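Local coordinates for large ribosomal subunit protein uL10 (Thermotoga maritima, PDB 1ZAV) that probably forms the base of the ribosomal stalk, binding large-subunit rRNA and L7/L12 dimers and helping the ribosome engage GTP-bound translation factors, at residues Met2-Arg5 against Gln6-Glu9. Sequence-based numbering, arbitrary orientation.
Sequences MLTR and QQKE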
loop_
_atom_site.group_PDB
_atom_site.type_symbol
_atom_site.label_atom_id
_atom_site.label_comp_id
_atom_site.label_asym_id
_atom_site.label_seq_id
_atom_site.Cartn_x
_atom_site.Cartn_y
_atom_site.Cartn_z
ATOM N N MET A 2 -25.728 48.876 2.775
ATOM C CA MET A 2 -25.473 48.114 1.564
ATOM C C MET A 2 -24.037 48.334 1.096
ATOM O O MET A 2 -23.439 49.377 1.365
ATOM C CB MET A 2 -26.442 48.577 0.473
ATOM C CG MET A 2 -27.147 47.460 -0.265
ATOM S SD MET A 2 -28.208 46.476 0.800
ATOM C CE MET A 2 -29.698 47.365 0.685
ATOM N N LEU A 3 -23.481 47.343 0.408
ATOM C CA LEU A 3 -22.133 47.459 -0.135
ATOM C C LEU A 3 -22.261 47.947 -1.584
ATOM O O LEU A 3 -23.216 47.593 -2.277
ATOM C CB LEU A 3 -21.423 46.102 -0.120
ATOM C CG LEU A 3 -20.887 45.591 1.225
ATOM C CD1 LEU A 3 -20.280 44.221 1.040
ATOM C CD2 LEU A 3 -19.844 46.560 1.763
ATOM N N THR A 4 -21.313 48.766 -2.030
ATOM C CA THR A 4 -21.336 49.257 -3.407
ATOM C C THR A 4 -21.043 48.072 -4.324
ATOM O O THR A 4 -20.348 47.132 -3.926
ATOM C CB THR A 4 -20.260 50.328 -3.648
ATOM O OG1 THR A 4 -18.970 49.713 -3.627
ATOM C CG2 THR A 4 -20.312 51.395 -2.561
ATOM N N ARG A 5 -21.573 48.113 -5.548
ATOM C CA ARG A 5 -21.351 47.025 -6.497
ATOM C C ARG A 5 -19.852 46.774 -6.621
ATOM O O ARG A 5 -19.406 45.626 -6.684
ATOM C CB ARG A 5 -21.927 47.371 -7.882
ATOM C CG ARG A 5 -22.186 46.131 -8.744
ATOM C CD ARG A 5 -22.416 46.444 -10.224
ATOM N NE ARG A 5 -21.170 46.775 -10.910
ATOM C CZ ARG A 5 -20.688 48.007 -11.045
ATOM N NH1 ARG A 5 -19.539 48.200 -11.678
ATOM N NH2 ARG A 5 -21.362 49.044 -10.569
ATOM N N GLN A 6 -19.090 47.867 -6.639
ATOM C CA GLN A 6 -17.631 47.840 -6.755
ATOM C C GLN A 6 -16.956 47.174 -5.545
ATOM O O GLN A 6 -15.977 46.435 -5.697
ATOM C CB GLN A 6 -17.120 49.275 -6.934
ATOM C CG GLN A 6 -15.614 49.437 -7.040
ATOM C CD GLN A 6 -15.214 50.751 -7.715
ATOM O OE1 GLN A 6 -14.177 51.339 -7.393
ATOM N NE2 GLN A 6 -16.032 51.205 -8.670
ATOM N N GLN A 7 -17.471 47.440 -4.349
ATOM C CA GLN A 7 -16.907 46.828 -3.142
ATOM C C GLN A 7 -17.123 45.321 -3.180
ATOM O O GLN A 7 -16.212 44.549 -2.881
ATOM C CB GLN A 7 -17.554 47.421 -1.881
ATOM C CG GLN A 7 -17.144 48.857 -1.599
ATOM C CD GLN A 7 -17.918 49.483 -0.453
ATOM O OE1 GLN A 7 -19.135 49.337 -0.356
ATOM N NE2 GLN A 7 -17.215 50.200 0.413
ATOM N N LYS A 8 -18.327 44.904 -3.556
ATOM C CA LYS A 8 -18.650 43.483 -3.646
ATOM C C LYS A 8 -17.780 42.793 -4.692
ATOM O O LYS A 8 -17.255 41.702 -4.454
ATOM C CB LYS A 8 -20.128 43.284 -4.004
ATOM C CG LYS A 8 -21.112 43.983 -3.063
ATOM C CD LYS A 8 -22.546 43.516 -3.307
ATOM C CE LYS A 8 -23.077 43.920 -4.678
ATOM N NZ LYS A 8 -23.362 45.378 -4.781
ATOM N N GLU A 9 -17.641 43.419 -5.863
ATOM C CA GLU A 9 -16.821 42.842 -6.927
ATOM C C GLU A 9 -15.389 42.598 -6.466
ATOM O O GLU A 9 -14.796 41.579 -6.798
ATOM C CB GLU A 9 -16.797 43.762 -8.166
ATOM C CG GLU A 9 -18.079 43.759 -8.979
ATOM C CD GLU A 9 -18.030 44.735 -10.153
ATOM O OE1 GLU A 9 -18.937 44.686 -11.013
ATOM O OE2 GLU A 9 -17.086 45.555 -10.208
#
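The guanidinium of R5 and the carboxylate of E9, one helical turn apart, meet with their planes nearly perpendicular, 82° to each other. E9 OE1 sits at the guanidinium edge, somewhat tilted from its plane and 3.1 Å from R5 NE, whereas NE in turn approaches from above the carboxylate plane. The resulting salt bridge is therefore a single, bent N-H bond and not a flat two-pronged pairing. R5 swings its CG anti to the backbone N (chi1 -159°) and bends at chi3, which turns NE toward E9; a long arginine and an extended glutamate suit this i to i+4 spacing.

T4 is the N-cap, and with Q7 it builds a capping box. Q7 N donates to T4 OG1 at 2.8 Å, although the hydroxyl's modelled place is less sure. In return the Q7 amide oxygen, OE1, accepts from T4 N at 2.8 Å along an almost straight N-H line (172°). Threonine offers a short acceptor to the first turn, and glutamine at the third helical residue reaches back to the amide just outside it. The regular i to i+4 pattern starts here, with K8 N to T4 O and E9 N to R5 O.

L3 packs its CB against K8 CG at 3.6 Å and crosses Q7 at about a right angle, its CD2 meeting Q7 OE1. K8 curls back at chi3 and chi4, bringing K8 NZ within 3.3 Å of L3 O in a weak hydrogen bond; its aliphatic part meets the leucine while its ammonium end lies near that carbonyl of the incoming loop.

The contact lies on the surface, at the N-terminal end of helix 5-19, its centre about 33 Å from the centre of the chain; that helix leads into strand 24-28, the middle strand of the five-stranded antiparallel sheet.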